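Alpha-amylase (Eisenia fetida, PDB 6M4K) probably hydrolyses internal alpha-1,4-glucosidic bonds in starch-like polysaccharides, as a cold-active, calcium-binding member of glycoside hydrolase family 13. Local coordinates at residues Trp25-Ile30 with Ser76-Glu81; Val45-Pro50 with Val96-Asp101; Pro50-Ile55 with Ser71-Ser76; Asp29-Cys34 with Val88-Asn93. All coordinates share one frame; numbering follows the deposited sequence.

Contact 1. Residues Trp25-Ile30 with Ser76-Glu81. With SO4 (sulfate ion), chain G.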
loop_
_atom_site.group_PDB
_atom_site.type_symbol
_atom_site.label_atom_id
_atom_site.label_comp_id
_atom_site.label_asym_id
_atom_site.label_seq_id
_atom_site.Cartn_x
_atom_site.Cartn_y
_atom_site.Cartn_z
ATOM N N TRP A 25 2.770 -1.413 12.885
ATOM C CA TRP A 25 3.586 -0.554 13.734
ATOM C C TRP A 25 2.732 0.100 14.819
ATOM O O TRP A 25 1.582 0.517 14.574
ATOM C CB TRP A 25 4.269 0.541 12.920
ATOM C CG TRP A 25 5.413 0.079 12.059
ATOM C CD1 TRP A 25 5.487 -1.071 11.305
ATOM C CD2 TRP A 25 6.647 0.773 11.846
ATOM N NE1 TRP A 25 6.694 -1.120 10.638
ATOM C CE2 TRP A 25 7.428 -0.009 10.968
ATOM C CE3 TRP A 25 7.176 1.981 12.319
ATOM C CZ2 TRP A 25 8.704 0.380 10.558
ATOM C CZ3 TRP A 25 8.444 2.356 11.914
ATOM C CH2 TRP A 25 9.186 1.568 11.041
ATOM N N LYS A 26 3.313 0.223 16.013
ATOM C CA LYS A 26 2.686 0.963 17.103
ATOM C C LYS A 26 2.715 2.467 16.829
ATOM O O LYS A 26 3.581 2.982 16.115
ATOM C CB LYS A 26 3.419 0.706 18.423
ATOM C CG LYS A 26 3.257 -0.703 18.974
ATOM C CD LYS A 26 3.902 -0.848 20.356
ATOM C CE LYS A 26 5.409 -0.670 20.288
ATOM N NZ LYS A 26 6.031 -1.095 21.586
ATOM N N TRP A 27 1.760 3.175 17.441
ATOM C CA TRP A 27 1.668 4.617 17.230
ATOM C C TRP A 27 2.933 5.338 17.681
ATOM O O TRP A 27 3.383 6.286 17.026
ATOM C CB TRP A 27 0.442 5.197 17.928
ATOM C CG TRP A 27 -0.866 4.529 17.623
ATOM C CD1 TRP A 27 -1.917 4.414 18.471
ATOM C CD2 TRP A 27 -1.286 3.905 16.389
ATOM N NE1 TRP A 27 -2.957 3.757 17.871
ATOM C CE2 TRP A 27 -2.598 3.431 16.591
ATOM C CE3 TRP A 27 -0.673 3.670 15.152
ATOM C CZ2 TRP A 27 -3.316 2.751 15.601
ATOM C CZ3 TRP A 27 -1.382 2.996 14.174
ATOM C CH2 TRP A 27 -2.690 2.546 14.405
ATOM N N THR A 28 3.525 4.907 18.800
ATOM C CA THR A 28 4.743 5.576 19.245
ATOM C C THR A 28 5.873 5.412 18.245
ATOM O O THR A 28 6.684 6.330 18.072
ATOM C CB THR A 28 5.176 5.050 20.608
ATOM O OG1 THR A 28 5.271 3.623 20.557
ATOM C CG2 THR A 28 4.180 5.478 21.685
ATOM N N ASP A 29 5.931 4.261 17.563
ATOM C CA ASP A 29 6.960 4.047 16.548
ATOM C C ASP A 29 6.685 4.848 15.282
ATOM O O ASP A 29 7.610 5.411 14.694
ATOM C CB ASP A 29 7.130 2.557 16.242
ATOM C CG ASP A 29 7.942 1.848 17.310
ATOM O OD1 ASP A 29 8.847 2.487 17.898
ATOM O OD2 ASP A 29 7.676 0.664 17.548
ATOM N N ILE A 30 5.424 4.911 14.845
ATOM C CA ILE A 30 5.112 5.729 13.677
ATOM C C ILE A 30 5.416 7.189 13.965
ATOM O O ILE A 30 6.002 7.890 13.136
ATOM C CB ILE A 30 3.661 5.507 13.219
ATOM C CG1 ILE A 30 3.465 4.042 12.819
ATOM C CG2 ILE A 30 3.308 6.457 12.071
ATOM C CD1 ILE A 30 2.085 3.714 12.299
ATOM N N SER A 76 -6.366 0.170 20.320
ATOM C CA SER A 76 -6.054 -0.947 19.439
ATOM C C SER A 76 -4.708 -1.538 19.838
ATOM O O SER A 76 -3.998 -1.019 20.707
ATOM C CB SER A 76 -5.966 -0.477 17.980
ATOM O OG SER A 76 -4.807 0.323 17.786
ATOM N N ARG A 77 -4.319 -2.597 19.134
ATOM C CA ARG A 77 -3.009 -3.191 19.376
ATOM C C ARG A 77 -1.883 -2.184 19.203
ATOM O O ARG A 77 -0.861 -2.267 19.888
ATOM C CB ARG A 77 -2.797 -4.370 18.437
ATOM C CG ARG A 77 -1.507 -5.123 18.721
ATOM C CD ARG A 77 -1.312 -6.320 17.825
ATOM N NE ARG A 77 -0.178 -7.103 18.311
ATOM C CZ ARG A 77 -0.016 -8.404 18.086
ATOM N NH1 ARG A 77 -0.878 -9.087 17.349
ATOM N NH2 ARG A 77 1.021 -9.033 18.641
ATOM N N SER A 78 -2.035 -1.226 18.292
ATOM C CA SER A 78 -0.969 -0.252 18.087
ATOM C C SER A 78 -0.868 0.801 19.182
ATOM O O SER A 78 0.147 1.504 19.238
ATOM C CB SER A 78 -1.140 0.465 16.750
ATOM O OG SER A 78 -0.798 -0.371 15.656
ATOM N N GLY A 79 -1.880 0.936 20.032
ATOM C CA GLY A 79 -1.802 1.878 21.124
ATOM C C GLY A 79 -3.129 2.524 21.449
ATOM O O GLY A 79 -4.160 2.192 20.853
ATOM N N SER A 80 -3.097 3.435 22.419
ATOM C CA SER A 80 -4.291 4.064 22.950
ATOM C C SER A 80 -4.729 5.227 22.063
ATOM O O SER A 80 -4.022 5.662 21.148
ATOM C CB SER A 80 -4.003 4.616 24.343
ATOM O OG SER A 80 -3.050 5.650 24.226
ATOM N N GLU A 81 -5.917 5.754 22.361
ATOM C CA GLU A 81 -6.368 6.968 21.691
ATOM C C GLU A 81 -5.373 8.108 21.890
ATOM O O GLU A 81 -5.074 8.852 20.950
ATOM C CB GLU A 81 -7.747 7.365 22.210
ATOM C CG GLU A 81 -8.228 8.681 21.627
ATOM C CD GLU A 81 -9.535 9.147 22.227
ATOM O OE1 GLU A 81 -10.471 8.327 22.353
ATOM O OE2 GLU A 81 -9.615 10.341 22.582
HETATM S S SO4 G . 4.236 1.636 23.531
HETATM O O1 SO4 G . 2.816 1.469 23.265
HETATM O O2 SO4 G . 4.837 2.233 22.351
HETATM O O3 SO4 G . 4.850 0.326 23.735
HETATM O O4 SO4 G . 4.422 2.496 24.699
HETATM O O HOH W 1 -5.744 2.922 18.315
HETATM O O HOH W 2 1.814 3.267 20.628
#
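The indole of Trp-27 lies against the turn at Ser-76 to Gly-79: Ser-78 CB sits over the centre of its six-membered ring in a CH-pi contact, and Gly-79 N comes down over the same face. At the edge are Ser-80 O, the methyl Ile-30 CD1 and water 1, which accepts from Trp-27 NE1 at 2.9 Å and joins it to Ser-76 OG. Pro-50, Val-47, Gln-83 and Met-87 also pack on this ring. The backbone at Gly-79 has angles that call for glycine, and any CB there would run into Trp-27 CD1. Ser-78 grips the other segment twice. Its OG, anti to the carbonyl carbon (chi1 -74°), reaches back to donate to Trp-25 O at 2.8 Å, arriving well above the carbonyl plane; Arg-66 bonds to the same hydroxyl. Its carbonyl takes the N-H of Trp-27, with Trp-27 N to Ser-78 O 2.9 Å and a nearly straight bond (167°). Water 2 donates to Ser-78 O at 2.8 Å and in turn accepts from Thr-28 N, so two N-H groups of the first helical turn are served through one carbonyl. Lys-26, at the N-cap, bends at chi3; its NZ donates to O3 of a sulfate, probably from the crystallisation liquor, at 2.8 Å and is also salt-bridged to Asp-374. All this lies at the C-terminal end of the strands of a (beta/alpha)8 barrel, where the long loop between strand 44-47 and helix 81-93 folds back onto the start of helix 27-39.

Contact 2. Residues Val45-Pro50 with Val96-Asp101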
loop_
_atom_site.group_PDB
_atom_site.type_symbol
_atom_site.label_atom_id
_atom_site.label_comp_id
_atom_site.label_asym_id
_atom_site.label_seq_id
_atom_site.Cartn_x
_atom_site.Cartn_y
_atom_site.Cartn_z
ATOM N N VAL A 45 1.641 7.962 5.600
ATOM C CA VAL A 45 1.690 6.624 6.191
ATOM C C VAL A 45 0.285 6.062 6.254
ATOM O O VAL A 45 -0.620 6.715 6.783
ATOM C CB VAL A 45 2.258 6.672 7.622
ATOM C CG1 VAL A 45 2.153 5.297 8.292
ATOM C CG2 VAL A 45 3.681 7.144 7.593
ATOM N N GLN A 46 0.102 4.846 5.748
ATOM C CA GLN A 46 -1.113 4.090 6.012
ATOM C C GLN A 46 -0.921 3.307 7.304
ATOM O O GLN A 46 0.049 2.552 7.437
ATOM C CB GLN A 46 -1.378 3.112 4.876
ATOM C CG GLN A 46 -2.663 2.338 5.013
ATOM C CD GLN A 46 -2.817 1.331 3.918
ATOM O OE1 GLN A 46 -2.767 1.682 2.735
ATOM N NE2 GLN A 46 -2.984 0.061 4.282
ATOM N N VAL A 47 -1.834 3.484 8.252
ATOM C CA VAL A 47 -1.742 2.853 9.567
ATOM C C VAL A 47 -2.759 1.723 9.663
ATOM O O VAL A 47 -3.846 1.777 9.075
ATOM C CB VAL A 47 -1.933 3.881 10.704
ATOM C CG1 VAL A 47 -0.908 4.991 10.600
ATOM C CG2 VAL A 47 -3.366 4.436 10.734
ATOM N N SER A 48 -2.407 0.694 10.445
ATOM C CA SER A 48 -3.283 -0.452 10.649
ATOM C C SER A 48 -4.578 -0.015 11.342
ATOM O O SER A 48 -4.616 1.036 11.992
ATOM C CB SER A 48 -2.559 -1.499 11.505
ATOM O OG SER A 48 -1.580 -2.194 10.745
ATOM N N PRO A 49 -5.653 -0.805 11.226
ATOM C CA PRO A 49 -6.955 -0.380 11.787
ATOM C C PRO A 49 -6.809 0.063 13.231
ATOM O O PRO A 49 -6.299 -0.693 14.071
ATOM C CB PRO A 49 -7.826 -1.640 11.649
ATOM C CG PRO A 49 -7.275 -2.308 10.405
ATOM C CD PRO A 49 -5.778 -2.076 10.483
ATOM N N PRO A 50 -7.204 1.300 13.552
ATOM C CA PRO A 50 -6.923 1.861 14.877
ATOM C C PRO A 50 -8.111 1.784 15.821
ATOM O O PRO A 50 -7.988 2.172 16.988
ATOM C CB PRO A 50 -6.602 3.322 14.547
ATOM C CG PRO A 50 -7.549 3.607 13.414
ATOM C CD PRO A 50 -7.549 2.355 12.577
ATOM N N VAL A 96 3.981 14.849 7.268
ATOM C CA VAL A 96 3.837 13.445 6.887
ATOM C C VAL A 96 2.464 13.020 7.389
ATOM O O VAL A 96 2.218 13.010 8.601
ATOM C CB VAL A 96 4.947 12.575 7.487
ATOM C CG1 VAL A 96 4.729 11.118 7.111
ATOM C CG2 VAL A 96 6.312 13.048 6.994
ATOM N N TYR A 97 1.558 12.709 6.472
ATOM C CA TYR A 97 0.150 12.571 6.823
ATOM C C TYR A 97 -0.244 11.120 7.099
ATOM O O TYR A 97 0.510 10.181 6.829
ATOM C CB TYR A 97 -0.719 13.249 5.761
ATOM C CG TYR A 97 -0.313 14.704 5.633
ATOM C CD1 TYR A 97 -0.282 15.531 6.753
ATOM C CD2 TYR A 97 0.120 15.226 4.427
ATOM C CE1 TYR A 97 0.127 16.849 6.669
ATOM C CE2 TYR A 97 0.525 16.562 4.329
ATOM C CZ TYR A 97 0.519 17.351 5.459
ATOM O OH TYR A 97 0.933 18.664 5.355
ATOM N N ILE A 98 -1.442 10.947 7.657
ATOM C CA ILE A 98 -1.903 9.668 8.196
ATOM C C ILE A 98 -3.163 9.242 7.456
ATOM O O ILE A 98 -4.162 9.978 7.437
ATOM C CB ILE A 98 -2.173 9.760 9.707
ATOM C CG1 ILE A 98 -0.907 10.162 10.465
ATOM C CG2 ILE A 98 -2.737 8.436 10.242
ATOM C CD1 ILE A 98 0.240 9.148 10.383
ATOM N N TYR A 99 -3.136 8.035 6.891
ATOM C CA TYR A 99 -4.299 7.420 6.265
ATOM C C TYR A 99 -4.696 6.205 7.087
ATOM O O TYR A 99 -3.875 5.305 7.311
ATOM C CB TYR A 99 -3.990 7.027 4.820
ATOM C CG TYR A 99 -3.335 8.165 4.085
ATOM C CD1 TYR A 99 -4.047 9.313 3.766
ATOM C CD2 TYR A 99 -1.977 8.142 3.804
ATOM C CE1 TYR A 99 -3.433 10.383 3.129
ATOM C CE2 TYR A 99 -1.352 9.207 3.172
ATOM C CZ TYR A 99 -2.090 10.322 2.839
ATOM O OH TYR A 99 -1.467 11.380 2.212
ATOM N N VAL A 100 -5.928 6.184 7.543
ATOM C CA VAL A 100 -6.415 5.127 8.413
ATOM C C VAL A 100 -6.973 3.983 7.579
ATOM O O VAL A 100 -7.770 4.194 6.667
ATOM C CB VAL A 100 -7.469 5.685 9.379
ATOM C CG1 VAL A 100 -8.329 4.568 9.962
ATOM C CG2 VAL A 100 -6.781 6.477 10.487
ATOM N N ASP A 101 -6.576 2.757 7.919
ATOM C CA ASP A 101 -7.181 1.546 7.373
ATOM C C ASP A 101 -8.563 1.397 8.012
ATOM O O ASP A 101 -8.696 1.019 9.184
ATOM C CB ASP A 101 -6.259 0.376 7.702
ATOM C CG ASP A 101 -6.538 -0.874 6.903
ATOM O OD1 ASP A 101 -7.677 -1.093 6.468
ATOM O OD2 ASP A 101 -5.582 -1.683 6.753
HETATM O O HOH W 3 -3.211 -0.631 7.074
#
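Strands 45-47 and 97-101 run parallel, their short axes 4.7 Å apart and turned by 32°, with Val-45 facing Ile-98, Gln-46 facing Tyr-99 and Val-47 facing Val-100. Val-45 N bonds to Tyr-97 O, Tyr-99 N to Val-45 O, Val-47 N to Tyr-99 O, and Asp-101 N to Val-47 O at 3.1 Å. On the side facing helices 27-39 and 81-93 the side chains are aliphatic. Val-47 CG1 meets Ile-98 CG2 at 3.9 Å, the two chains crossing at about a right angle, while Val-47 CG2 turns to Val-100 CG2. Beyond the strand end Pro-50 CD closes on Val-100 CG1 at 3.5 Å. These are the second and third strands of the eight-stranded parallel TIM barrel, and Gln-46 and Tyr-99 point to its interior. Gln-46, extended with CG anti to the backbone N (chi1 -176°), gives its OE1 to Tyr-234 and Arg-341. Its NE2 stands 4.0 Å from Asp-101 OD2, too far for a direct bond, and water 3 fills the step: it accepts from Gln-46 NE2 at 2.9 Å and donates to Asp-101 OD2 at 2.6 Å. Asp-101 OD1 forms a salt bridge with Arg-198, Tyr-67 bonds to OD2, and Pro-49 lies alongside, its CD 3.7 Å from Asp-101 CB. With an alanine here Arg-198 would probably lose this carboxylate mate and Tyr-67 and water 3 their shared acceptor. Asp-101, at the end of the third strand, stands four residues before Asn-105, a calcium ligand, as in family 13 amylases.

Contact 3. Residues Pro50-Ile55 with Ser71-Ser76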
loop_
_atom_site.group_PDB
_atom_site.type_symbol
_atom_site.label_atom_id
_atom_site.label_comp_id
_atom_site.label_asym_id
_atom_site.label_seq_id
_atom_site.Cartn_x
_atom_site.Cartn_y
_atom_site.Cartn_z
ATOM N N PRO A 50 -7.204 1.300 13.552
ATOM C CA PRO A 50 -6.923 1.861 14.877
ATOM C C PRO A 50 -8.111 1.784 15.821
ATOM O O PRO A 50 -7.988 2.172 16.988
ATOM C CB PRO A 50 -6.602 3.322 14.547
ATOM C CG PRO A 50 -7.549 3.607 13.414
ATOM C CD PRO A 50 -7.549 2.355 12.577
ATOM N N ASN A 51 -9.267 1.350 15.323
ATOM C CA ASN A 51 -10.451 1.216 16.157
ATOM C C ASN A 51 -10.361 -0.062 16.994
ATOM O O ASN A 51 -9.490 -0.916 16.787
ATOM C CB ASN A 51 -11.696 1.148 15.284
ATOM C CG ASN A 51 -11.659 -0.032 14.364
ATOM O OD1 ASN A 51 -10.848 -0.070 13.438
ATOM N ND2 ASN A 51 -12.494 -1.024 14.621
ATOM N N GLU A 52 -11.298 -0.202 17.930
ATOM C CA GLU A 52 -11.353 -1.407 18.747
ATOM C C GLU A 52 -11.646 -2.619 17.879
ATOM O O GLU A 52 -12.664 -2.666 17.180
ATOM C CB GLU A 52 -12.425 -1.275 19.822
ATOM C CG GLU A 52 -12.476 -2.527 20.672
ATOM C CD GLU A 52 -13.453 -2.464 21.817
ATOM O OE1 GLU A 52 -14.428 -1.677 21.778
ATOM O OE2 GLU A 52 -13.241 -3.239 22.775
ATOM N N HIS A 53 -10.772 -3.617 17.967
ATOM C CA HIS A 53 -10.878 -4.817 17.160
ATOM C C HIS A 53 -10.904 -6.050 18.056
ATOM O O HIS A 53 -10.594 -6.001 19.250
ATOM C CB HIS A 53 -9.700 -4.914 16.176
ATOM C CG HIS A 53 -8.364 -4.797 16.840
ATOM N ND1 HIS A 53 -7.772 -5.845 17.516
ATOM C CD2 HIS A 53 -7.531 -3.737 16.981
ATOM C CE1 HIS A 53 -6.616 -5.442 18.014
ATOM N NE2 HIS A 53 -6.446 -4.167 17.710
ATOM N N ARG A 54 -11.259 -7.171 17.440
ATOM C CA ARG A 54 -11.291 -8.445 18.139
ATOM C C ARG A 54 -9.917 -8.762 18.712
ATOM O O ARG A 54 -8.882 -8.473 18.102
ATOM C CB ARG A 54 -11.698 -9.537 17.148
ATOM C CG ARG A 54 -12.050 -10.883 17.785
ATOM C CD ARG A 54 -12.567 -11.875 16.756
ATOM N NE ARG A 54 -13.033 -13.096 17.423
ATOM C CZ ARG A 54 -14.005 -13.877 16.963
ATOM N NH1 ARG A 54 -14.631 -13.586 15.834
ATOM N NH2 ARG A 54 -14.375 -14.954 17.652
ATOM N N ILE A 55 -9.908 -9.363 19.898
ATOM C CA ILE A 55 -8.716 -10.010 20.416
ATOM C C ILE A 55 -8.912 -11.503 20.207
ATOM O O ILE A 55 -9.876 -12.092 20.723
ATOM C CB ILE A 55 -8.481 -9.671 21.897
ATOM C CG1 ILE A 55 -8.210 -8.175 22.073
ATOM C CG2 ILE A 55 -7.303 -10.485 22.437
ATOM C CD1 ILE A 55 -6.980 -7.690 21.330
ATOM N N SER A 71 -15.802 -2.208 18.004
ATOM C CA SER A 71 -16.465 -0.918 18.161
ATOM C C SER A 71 -15.636 0.124 17.424
ATOM O O SER A 71 -14.644 -0.199 16.766
ATOM C CB SER A 71 -16.651 -0.543 19.635
ATOM O OG SER A 71 -15.476 0.053 20.142
ATOM N N TYR A 72 -16.057 1.385 17.530
ATOM C CA TYR A 72 -15.325 2.491 16.924
ATOM C C TYR A 72 -14.600 3.349 17.956
ATOM O O TYR A 72 -14.193 4.476 17.645
ATOM C CB TYR A 72 -16.235 3.301 15.998
ATOM C CG TYR A 72 -16.910 2.431 14.957
ATOM C CD1 TYR A 72 -16.192 1.903 13.883
ATOM C CD2 TYR A 72 -18.261 2.117 15.053
ATOM C CE1 TYR A 72 -16.809 1.091 12.942
ATOM C CE2 TYR A 72 -18.882 1.310 14.118
ATOM C CZ TYR A 72 -18.163 0.804 13.052
ATOM O OH TYR A 72 -18.795 0.001 12.129
ATOM N N THR A 73 -14.411 2.841 19.179
ATOM C CA THR A 73 -13.439 3.479 20.053
ATOM C C THR A 73 -12.038 3.260 19.484
ATOM O O THR A 73 -11.852 2.522 18.516
ATOM C CB THR A 73 -13.543 2.957 21.485
ATOM O OG1 THR A 73 -13.016 1.623 21.562
ATOM C CG2 THR A 73 -14.997 2.970 21.945
ATOM N N MET A 74 -11.047 3.920 20.073
ATOM C CA MET A 74 -9.745 4.074 19.433
ATOM C C MET A 74 -8.594 3.524 20.266
ATOM O O MET A 74 -7.493 4.074 20.270
ATOM C CB MET A 74 -9.522 5.527 19.030
ATOM C CG MET A 74 -10.385 5.923 17.833
ATOM S SD MET A 74 -9.849 5.097 16.317
ATOM C CE MET A 74 -8.301 5.968 16.084
ATOM N N ASN A 75 -8.822 2.403 20.940
ATOM C CA ASN A 75 -7.766 1.670 21.633
ATOM C C ASN A 75 -7.560 0.355 20.891
ATOM O O ASN A 75 -8.485 -0.460 20.812
ATOM C CB ASN A 75 -8.194 1.411 23.075
ATOM C CG ASN A 75 -7.046 0.991 23.971
ATOM O OD1 ASN A 75 -5.873 1.166 23.649
ATOM N ND2 ASN A 75 -7.391 0.443 25.132
ATOM N N SER A 76 -6.366 0.170 20.320
ATOM C CA SER A 76 -6.054 -0.947 19.439
ATOM C C SER A 76 -4.708 -1.538 19.838
ATOM O O SER A 76 -3.998 -1.019 20.707
ATOM C CB SER A 76 -5.966 -0.477 17.980
ATOM O OG SER A 76 -4.807 0.323 17.786
HETATM O O HOH W 1 -5.744 2.922 18.315
#
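Glu-52 runs out straight, CG anti to the backbone N (chi1 -180°), and Ser-71 holds its OG between its own N and carbonyl carbon (chi1 84°), which brings carboxylate and hydroxyl together. Ser-71 OG donates to the anti lone pair of Glu-52 OE1 at 2.6 Å. The same OG accepts from Thr-73 N at 3.1 Å, an ST turn that helps fix its rotation. The carboxylate has further donors: Asn-119 at OE1 and the backbone N of Asp-117 at OE2. Asn-51 sends its amide to the carbonyl of Ser-71, ND2 to O 3.1 Å, with the acceptor in the amide plane. Backbone bonds complete the join: Glu-52 N to Thr-73 O at 2.8 Å, a bent one, and Ser-71 N to Glu-52 O at 3.3 Å. Both segments are arms of the irregular excursion between strand 44-47 and helix 81-93 of the barrel. Asn-119 and Asp-117 come from the insertion after strand 97-102 that forms domain B in alpha-amylases, so the Glu-52 carboxylate ties the two loops. The apolar part is Met-74, bent at chi2 and chi3, lying beside Pro-50 with CE 3.5 Å from Pro-50 CB. Water 1 sits at Pro-50 O (2.7 Å), close to Met-74 O and Ser-76 OG as well. His-53 packs NE2 near Ser-76 CB while ND1 donates to Arg-54 O at 2.9 Å; NE2 accepts from Arg-77 N.

Contact 4. Residues Asp29-Cys34 with Val88-Asn93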
loop_
_atom_site.group_PDB
_atom_site.type_symbol
_atom_site.label_atom_id
_atom_site.label_comp_id
_atom_site.label_asym_id
_atom_site.label_seq_id
_atom_site.Cartn_x
_atom_site.Cartn_y
_atom_site.Cartn_z
ATOM N N ASP A 29 5.931 4.261 17.563
ATOM C CA ASP A 29 6.960 4.047 16.548
ATOM C C ASP A 29 6.685 4.848 15.282
ATOM O O ASP A 29 7.610 5.411 14.694
ATOM C CB ASP A 29 7.130 2.557 16.242
ATOM C CG ASP A 29 7.942 1.848 17.310
ATOM O OD1 ASP A 29 8.847 2.487 17.898
ATOM O OD2 ASP A 29 7.676 0.664 17.548
ATOM N N ILE A 30 5.424 4.911 14.845
ATOM C CA ILE A 30 5.112 5.729 13.677
ATOM C C ILE A 30 5.416 7.189 13.965
ATOM O O ILE A 30 6.002 7.890 13.136
ATOM C CB ILE A 30 3.661 5.507 13.219
ATOM C CG1 ILE A 30 3.465 4.042 12.819
ATOM C CG2 ILE A 30 3.308 6.457 12.071
ATOM C CD1 ILE A 30 2.085 3.714 12.299
ATOM N N GLU A 31 5.073 7.647 15.171
ATOM C CA GLU A 31 5.346 9.026 15.553
ATOM C C GLU A 31 6.826 9.363 15.402
ATOM O O GLU A 31 7.180 10.412 14.847
ATOM C CB GLU A 31 4.868 9.263 16.984
ATOM C CG GLU A 31 5.052 10.700 17.437
ATOM C CD GLU A 31 4.501 10.978 18.816
ATOM O OE1 GLU A 31 4.032 10.045 19.485
ATOM O OE2 GLU A 31 4.539 12.157 19.228
ATOM N N ARG A 32 7.708 8.480 15.879
ATOM C CA ARG A 32 9.141 8.706 15.702
ATOM C C ARG A 32 9.539 8.592 14.236
ATOM O O ARG A 32 10.352 9.383 13.741
ATOM C CB ARG A 32 9.942 7.717 16.546
ATOM C CG ARG A 32 9.655 7.802 18.031
ATOM C CD ARG A 32 10.701 7.070 18.850
ATOM N NE ARG A 32 10.190 6.717 20.172
ATOM C CZ ARG A 32 9.598 5.561 20.451
ATOM N NH1 ARG A 32 9.451 4.647 19.500
ATOM N NH2 ARG A 32 9.157 5.314 21.677
ATOM N N GLU A 33 8.971 7.622 13.525
ATOM C CA GLU A 33 9.343 7.398 12.136
ATOM C C GLU A 33 9.014 8.590 11.247
ATOM O O GLU A 33 9.646 8.767 10.206
ATOM C CB GLU A 33 8.645 6.140 11.616
ATOM C CG GLU A 33 9.235 5.604 10.323
ATOM C CD GLU A 33 10.613 4.989 10.508
ATOM O OE1 GLU A 33 11.133 4.958 11.652
ATOM O OE2 GLU A 33 11.177 4.513 9.503
ATOM N N CYS A 34 8.033 9.413 11.632
ATOM C CA CYS A 34 7.662 10.541 10.785
ATOM C C CYS A 34 8.829 11.489 10.538
ATOM O O CYS A 34 8.908 12.081 9.461
ATOM C CB CYS A 34 6.420 11.252 11.334
ATOM S SG CYS A 34 4.926 10.321 10.908
ATOM N N VAL A 88 -0.680 11.479 15.209
ATOM C CA VAL A 88 -1.248 12.312 14.149
ATOM C C VAL A 88 -0.730 13.744 14.251
ATOM O O VAL A 88 -0.327 14.353 13.253
ATOM C CB VAL A 88 -2.786 12.250 14.176
ATOM C CG1 VAL A 88 -3.378 13.257 13.195
ATOM C CG2 VAL A 88 -3.285 10.848 13.843
ATOM N N THR A 89 -0.739 14.300 15.461
ATOM C CA THR A 89 -0.287 15.680 15.649
ATOM C C THR A 89 1.179 15.845 15.251
ATOM O O THR A 89 1.531 16.754 14.494
ATOM C CB THR A 89 -0.516 16.100 17.101
ATOM O OG1 THR A 89 -1.918 16.062 17.389
ATOM C CG2 THR A 89 0.020 17.506 17.334
ATOM N N THR A 90 2.050 14.955 15.738
ATOM C CA THR A 90 3.479 15.065 15.460
ATOM C C THR A 90 3.757 14.880 13.976
ATOM O O THR A 90 4.541 15.624 13.370
ATOM C CB THR A 90 4.219 13.990 16.258
ATOM O OG1 THR A 90 4.076 14.246 17.659
ATOM C CG2 THR A 90 5.698 13.960 15.884
ATOM N N CYS A 91 3.131 13.868 13.379
ATOM C CA CYS A 91 3.364 13.578 11.973
ATOM C C CYS A 91 2.866 14.725 11.101
ATOM O O CYS A 91 3.583 15.210 10.221
ATOM C CB CYS A 91 2.704 12.244 11.602
ATOM S SG CYS A 91 3.540 10.811 12.319
ATOM N N ASN A 92 1.640 15.197 11.372
ATOM C CA ASN A 92 1.106 16.336 10.630
ATOM C C ASN A 92 2.011 17.554 10.741
ATOM O O ASN A 92 2.231 18.255 9.748
ATOM C CB ASN A 92 -0.298 16.687 11.113
ATOM C CG ASN A 92 -1.346 15.715 10.631
ATOM O OD1 ASN A 92 -1.029 14.697 10.010
ATOM N ND2 ASN A 92 -2.614 16.026 10.906
ATOM N N ASN A 93 2.538 17.827 11.940
ATOM C CA ASN A 93 3.436 18.969 12.102
ATOM C C ASN A 93 4.706 18.817 11.284
ATOM O O ASN A 93 5.322 19.822 10.912
ATOM C CB ASN A 93 3.776 19.195 13.576
ATOM C CG ASN A 93 2.624 19.790 14.357
ATOM O OD1 ASN A 93 1.706 20.360 13.773
ATOM N ND2 ASN A 93 2.668 19.662 15.677
#
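A disulfide, Cys-34 to Cys-91, staples two neighbouring helices on the outer layer of the barrel, 27-39 and 81-93. The sulfurs are 2.0 Å apart, and a torsion of 90° about the S-S bond leaves it relaxed. In both cysteines SG stands anti to the carbonyl carbon and beside the backbone N, with chi1 -79° in Cys-34 and -71° in Cys-91; the CA atoms end up 5.4 Å from each other. The short helix segments run nearly parallel, axes 8.6 Å apart, as successive helices of a (beta/alpha)8 barrel do. On the inner side Ile-30 CG2 approaches Cys-91 SG at 4.4 Å, and Ile-30 packs onward against Val-45 and Val-47 of the strand between the two helices. Cys-91 rests on Ile-98 of the next strand and Cys-34 on Val-96 just before it, so the bridge is buried.

A polar pair bridges the helices at their more exposed side. Glu-31, fully extended, crosses Thr-90 at about a right angle: its CG lies 3.6 Å from Thr-90 CB and 3.7 Å from Thr-90 CG2, and its OE2 is 2.7 Å from Thr-90 OG1. The hydroxyl proton has a second acceptor near, the carbonyl of Asn-86 one turn back, so the proton may go to either oxygen. With an alanine in place of Glu-31, Thr-90 OG1 would probably turn to the Asn-86 carbonyl and a gap open over the Thr-90 methyl.

Overall arrangement
Contact 2 lies deepest, joining two strands of the barrel, while contact 4 ties together, in the outer layer, the helices that precede those two strands in the chain. Contacts 1 and 4 both use helix 27-39, the first at its start, the other further along. Contact 3 is nested within the loop that contact 1 closes, and the two share Ser-76 and water 1. Trp-27 and Pro-50 connect contacts 1, 2 and 3. Chemistry follows place: regular backbone bonds with aliphatic packing in the sheet and a buried water at its end, a covalent bridge between helices, and at the loops side-chain-to-backbone bonds and, at the partly exposed contact 1, a sulfate.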